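Long-range contacts in BIFUNCTIONAL PROTEIN Proline utilization A (PutA) (Corynebacterium freiburgense, PDB 5UX5), which catalyses the two-step oxidation of proline to glutamate, pairing an FAD-dependent proline dehydrogenase with an NAD-dependent aldehyde dehydrogenase in one chain: residues A[557-562]-A[597-602]; A[719-724]-A[764-769]. One frame throughout, in Å; residues are numbered along the deposited sequence.

How the contacts relate
Both contacts lie in the aldehyde dehydrogenase part of the chain and follow one another in series, with neither nesting nor crossing. Contact 1 closes a 34-residue excursion that leaves helix 550-574, runs through strand 580-591 and returns in helix 599-611. Contact 2 closes one of 39 residues, from the turn after helix 706-718 through strand 728-734 and helix 740-750 to the loop before helix 772-779. Their centres are about 18 Å apart and their nearest atoms about 6 Å. Bridges exist nonetheless: Lys724 forms a salt bridge with Glu552 of helix 550-574, and Trp594, just before 597-602, touches Gln723 and Ile767.

Contact 1. Residues A[557-562]-A[597-602]; sequences VSEAID and PVAIPL
Ala560 and Ala599 bring helix 550-574 against the start of helix 599-611, their CA atoms 4.2 Å apart, a close approach consistent with alanine on both sides. The methyl of Ala560 is the centre of the contact. Its CB lies 3.8 Å from Ala599 CA, over the backbone itself, with Val598, in the loop just before the helix, and Leu602, within its first turn, also in touching range. Val598 holds CG1 anti to its own backbone N (chi1 175°), which brings that methyl to 4.0 Å from Ala560 CB, and Leu602 brings CD1 to 4.0 Å from the same CB. The methyl of Ala599 is met in turn by the extended Glu559 chain, which passes alongside it: Glu559 CB is 3.9 Å from Ala599 CB, and the carboxylate oxygen OE1 is 3.6 Å from that methyl. A sulfate, probably from the crystallisation liquor, lies about 4 Å from the Glu559 side chain.

Helix 599-611 links parallel strands 580-591 and 614-618, a beta-alpha-beta crossover of the Rossmann-type NAD-binding part, although the Val598 side chain is about 14 Å from the bound NAD. At the helix entry, Glu556 OE2 accepts from the backbone N of Val598 and Ala599. Across the segments no hydrogen bond forms: the association is largely apolar, with one carboxylate oxygen lying against a methyl, and the two Glu556 bonds supply direction.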
loop_
_atom_site.group_PDB
_atom_site.type_symbol
_atom_site.label_atom_id
_atom_site.label_comp_id
_atom_site.label_asym_id
_atom_site.label_seq_id
_atom_site.Cartn_x
_atom_site.Cartn_y
_atom_site.Cartn_z
ATOM N N VAL A 557 -11.485 -6.085 -2.238
ATOM C CA VAL A 557 -12.197 -6.558 -3.418
ATOM C C VAL A 557 -11.191 -6.925 -4.506
ATOM O O VAL A 557 -11.387 -7.879 -5.269
ATOM C CB VAL A 557 -13.222 -5.501 -3.875
ATOM C CG1 VAL A 557 -13.864 -5.904 -5.209
ATOM C CG2 VAL A 557 -14.273 -5.315 -2.785
ATOM N N SER A 558 -10.097 -6.172 -4.594
ATOM C CA SER A 558 -9.062 -6.544 -5.540
ATOM C C SER A 558 -8.437 -7.872 -5.165
ATOM O O SER A 558 -8.198 -8.711 -6.047
ATOM C CB SER A 558 -8.019 -5.447 -5.642
ATOM O OG SER A 558 -8.657 -4.325 -6.229
ATOM N N GLU A 559 -8.182 -8.082 -3.863
ATOM C CA GLU A 559 -7.640 -9.352 -3.407
ATOM C C GLU A 559 -8.576 -10.498 -3.780
ATOM O O GLU A 559 -8.127 -11.567 -4.225
ATOM C CB GLU A 559 -7.373 -9.301 -1.896
ATOM C CG GLU A 559 -6.376 -10.362 -1.367
ATOM C CD GLU A 559 -6.079 -10.249 0.134
ATOM O OE1 GLU A 559 -6.893 -9.659 0.849
ATOM O OE2 GLU A 559 -5.026 -10.727 0.614
ATOM N N ALA A 560 -9.886 -10.297 -3.612
ATOM C CA ALA A 560 -10.821 -11.368 -3.929
ATOM C C ALA A 560 -10.815 -11.667 -5.422
ATOM O O ALA A 560 -10.943 -12.823 -5.831
ATOM C CB ALA A 560 -12.229 -11.009 -3.450
ATOM N N ILE A 561 -10.689 -10.639 -6.258
ATOM C CA ILE A 561 -10.576 -10.894 -7.686
ATOM C C ILE A 561 -9.247 -11.584 -8.010
ATOM O O ILE A 561 -9.199 -12.554 -8.784
ATOM C CB ILE A 561 -10.796 -9.582 -8.459
ATOM C CG1 ILE A 561 -12.230 -9.113 -8.187
ATOM C CG2 ILE A 561 -10.616 -9.801 -9.956
ATOM C CD1 ILE A 561 -12.596 -7.721 -8.651
ATOM N N ASP A 562 -8.154 -11.112 -7.413
ATOM C CA ASP A 562 -6.853 -11.719 -7.665
ATOM C C ASP A 562 -6.823 -13.194 -7.267
ATOM O O ASP A 562 -6.205 -14.006 -7.963
ATOM C CB ASP A 562 -5.743 -10.951 -6.941
ATOM C CG ASP A 562 -5.427 -9.600 -7.587
ATOM O OD1 ASP A 562 -5.995 -9.265 -8.652
ATOM O OD2 ASP A 562 -4.587 -8.868 -7.018
ATOM N N PRO A 597 -14.079 -9.680 5.228
ATOM C CA PRO A 597 -15.264 -10.505 4.967
ATOM C C PRO A 597 -15.559 -10.810 3.514
ATOM O O PRO A 597 -16.543 -11.513 3.256
ATOM C CB PRO A 597 -16.386 -9.667 5.571
ATOM C CG PRO A 597 -15.920 -8.293 5.320
ATOM C CD PRO A 597 -14.443 -8.301 5.577
ATOM N N VAL A 598 -14.746 -10.409 2.544
ATOM C CA VAL A 598 -14.971 -10.808 1.163
ATOM C C VAL A 598 -13.795 -11.608 0.599
ATOM O O VAL A 598 -13.983 -12.684 0.036
ATOM C CB VAL A 598 -15.306 -9.595 0.274
ATOM C CG1 VAL A 598 -15.424 -10.027 -1.203
ATOM C CG2 VAL A 598 -16.624 -8.942 0.765
ATOM N N ALA A 599 -12.572 -11.120 0.781
ATOM C CA ALA A 599 -11.417 -11.793 0.189
ATOM C C ALA A 599 -11.101 -13.122 0.880
ATOM O O ALA A 599 -10.805 -14.125 0.214
ATOM C CB ALA A 599 -10.204 -10.876 0.235
ATOM N N ILE A 600 -11.137 -13.160 2.205
ATOM C CA ILE A 600 -10.755 -14.405 2.851
ATOM C C ILE A 600 -11.796 -15.494 2.617
ATOM O O ILE A 600 -11.415 -16.580 2.169
ATOM C CB ILE A 600 -10.450 -14.194 4.335
ATOM C CG1 ILE A 600 -9.091 -13.470 4.432
ATOM C CG2 ILE A 600 -10.494 -15.543 5.073
ATOM C CD1 ILE A 600 -8.652 -13.101 5.820
ATOM N N PRO A 601 -13.097 -15.266 2.811
ATOM C CA PRO A 601 -14.044 -16.339 2.439
ATOM C C PRO A 601 -13.902 -16.731 0.981
ATOM O O PRO A 601 -13.795 -17.920 0.670
ATOM C CB PRO A 601 -15.428 -15.743 2.770
ATOM C CG PRO A 601 -15.205 -14.309 3.029
ATOM C CD PRO A 601 -13.786 -14.076 3.369
ATOM N N LEU A 602 -13.856 -15.760 0.072
ATOM C CA LEU A 602 -13.772 -16.123 -1.337
ATOM C C LEU A 602 -12.438 -16.782 -1.671
ATOM O O LEU A 602 -12.376 -17.635 -2.564
ATOM C CB LEU A 602 -14.005 -14.904 -2.232
ATOM C CG LEU A 602 -15.456 -14.449 -2.365
ATOM C CD1 LEU A 602 -15.568 -13.271 -3.343
ATOM C CD2 LEU A 602 -16.328 -15.600 -2.810
#

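Contact 2. Residues A[719-724]-A[764-769]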
loop_
_atom_site.group_PDB
_atom_site.type_symbol
_atom_site.label_atom_id
_atom_site.label_comp_id
_atom_site.label_asym_id
_atom_site.label_seq_id
_atom_site.Cartn_x
_atom_site.Cartn_y
_atom_site.Cartn_z
ATOM N N GLY A 719 -4.793 0.901 10.506
ATOM C CA GLY A 719 -5.739 0.550 9.463
ATOM C C GLY A 719 -6.742 -0.467 9.976
ATOM O O GLY A 719 -6.402 -1.363 10.747
ATOM N N HIS A 720 -8.003 -0.295 9.594
ATOM C CA HIS A 720 -9.090 -1.153 10.088
ATOM C C HIS A 720 -9.041 -1.245 11.610
ATOM O O HIS A 720 -9.298 -2.295 12.199
ATOM C CB HIS A 720 -9.049 -2.539 9.435
ATOM C CG HIS A 720 -10.363 -3.270 9.440
ATOM N ND1 HIS A 720 -11.529 -2.712 9.921
ATOM C CD2 HIS A 720 -10.697 -4.510 8.997
ATOM C CE1 HIS A 720 -12.513 -3.586 9.806
ATOM N NE2 HIS A 720 -12.039 -4.681 9.241
ATOM N N ALA A 721 -8.670 -0.126 12.249
ATOM C CA ALA A 721 -8.619 0.019 13.708
ATOM C C ALA A 721 -7.725 -1.022 14.376
ATOM O O ALA A 721 -7.948 -1.387 15.524
ATOM C CB ALA A 721 -10.024 -0.028 14.306
ATOM N N GLY A 722 -6.690 -1.496 13.681
ATOM C CA GLY A 722 -5.823 -2.550 14.184
ATOM C C GLY A 722 -6.395 -3.957 14.132
ATOM O O GLY A 722 -5.826 -4.863 14.759
ATOM N N GLN A 723 -7.497 -4.173 13.403
ATOM C CA GLN A 723 -8.212 -5.451 13.420
ATOM C C GLN A 723 -7.700 -6.356 12.301
ATOM O O GLN A 723 -8.454 -6.868 11.471
ATOM C CB GLN A 723 -9.721 -5.226 13.301
ATOM C CG GLN A 723 -10.353 -4.311 14.391
ATOM C CD GLN A 723 -11.843 -4.067 14.168
ATOM O OE1 GLN A 723 -12.692 -4.586 14.883
ATOM N NE2 GLN A 723 -12.157 -3.253 13.175
ATOM N N LYS A 724 -6.390 -6.573 12.305
ATOM C CA LYS A 724 -5.747 -7.341 11.259
ATOM C C LYS A 724 -4.784 -8.328 11.884
ATOM O O LYS A 724 -4.043 -7.985 12.807
ATOM C CB LYS A 724 -5.014 -6.419 10.268
ATOM C CG LYS A 724 -5.937 -5.642 9.321
ATOM C CD LYS A 724 -5.119 -4.686 8.500
ATOM C CE LYS A 724 -5.927 -3.894 7.491
ATOM N NZ LYS A 724 -5.116 -2.711 7.073
ATOM N N ASN A 764 -11.678 3.511 11.169
ATOM C CA ASN A 764 -13.045 3.066 11.384
ATOM C C ASN A 764 -13.250 2.536 12.808
ATOM O O ASN A 764 -12.339 2.523 13.651
ATOM C CB ASN A 764 -13.426 2.032 10.323
ATOM C CG ASN A 764 -12.302 1.033 10.032
ATOM O OD1 ASN A 764 -11.389 1.288 9.216
ATOM N ND2 ASN A 764 -12.374 -0.111 10.688
ATOM N N GLY A 765 -14.485 2.090 13.077
ATOM C CA GLY A 765 -14.838 1.547 14.369
ATOM C C GLY A 765 -14.571 0.055 14.453
ATOM O O GLY A 765 -14.072 -0.576 13.522
ATOM N N LEU A 766 -14.902 -0.515 15.604
ATOM C CA LEU A 766 -14.710 -1.938 15.810
ATOM C C LEU A 766 -15.948 -2.706 15.376
ATOM O O LEU A 766 -17.033 -2.144 15.201
ATOM C CB LEU A 766 -14.386 -2.256 17.265
ATOM C CG LEU A 766 -13.243 -1.513 17.951
ATOM C CD1 LEU A 766 -13.337 -1.851 19.433
ATOM C CD2 LEU A 766 -11.830 -1.824 17.360
ATOM N N ILE A 767 -15.756 -4.011 15.171
ATOM C CA ILE A 767 -16.821 -4.880 14.695
ATOM C C ILE A 767 -17.870 -5.111 15.767
ATOM O O ILE A 767 -18.998 -5.509 15.454
ATOM C CB ILE A 767 -16.209 -6.205 14.197
ATOM C CG1 ILE A 767 -17.193 -6.939 13.295
ATOM C CG2 ILE A 767 -15.709 -7.041 15.354
ATOM C CD1 ILE A 767 -17.427 -6.181 11.970
ATOM N N SER A 768 -17.509 -4.882 17.031
ATOM C CA SER A 768 -18.331 -5.048 18.222
ATOM C C SER A 768 -17.522 -4.559 19.411
ATOM O O SER A 768 -16.300 -4.438 19.307
ATOM C CB SER A 768 -18.724 -6.505 18.422
ATOM O OG SER A 768 -17.559 -7.280 18.664
ATOM N N PRO A 769 -18.150 -4.247 20.536
ATOM C CA PRO A 769 -17.409 -3.667 21.658
ATOM C C PRO A 769 -16.299 -4.590 22.119
ATOM O O PRO A 769 -16.396 -5.812 21.930
ATOM C CB PRO A 769 -18.482 -3.501 22.754
ATOM C CG PRO A 769 -19.753 -3.948 22.161
ATOM C CD PRO A 769 -19.605 -4.093 20.706
#
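Asn764 meets His720 at the edge of the imidazole, with the amide and ring planes 50° apart. Its ND2 donates to His720 ND1 at 2.8 Å, and the donor lies close to the ring plane, whereas the acceptor is tilted from the amide plane, so the bond fits the imidazole better than the carboxamide. The Asn764 side chain leaves between its own backbone N and carbonyl carbon (chi1 41°), which swings the amide back towards the histidine; a weak bond from Asn764 ND2 to the carbonyl oxygen of the following Gly765, 3.3 Å, adds to the hold.

Gln723 reaches across with an extended chain and its amide is gripped at both ends. OE1 accepts from Ile767 N at 3.1 Å, in the carbonyl plane and on a lone pair, with an N-H...O angle of 151°. NE2 donates back to His720 O at 3.2 Å, approaching from the face opposite to Gln723 N. Beside these polar links Ala721 CB packs against Leu766 CD2 at 4.0 Å, and Leu766 crosses the glutamine chain.

Residues 722-724 match the Gly-Gln-x opening of the family's catalytic-cysteine motif, and Gln723 O also accepts from Asn595 ND2. Two carboxamides thus tie the inverse gamma turn centred on Gln723 to the 764-769 loop. With OE1 bound to Ile767 N, and NE2 sharing the twice-bonded His720 O, rotation of the glutamine amide is limited.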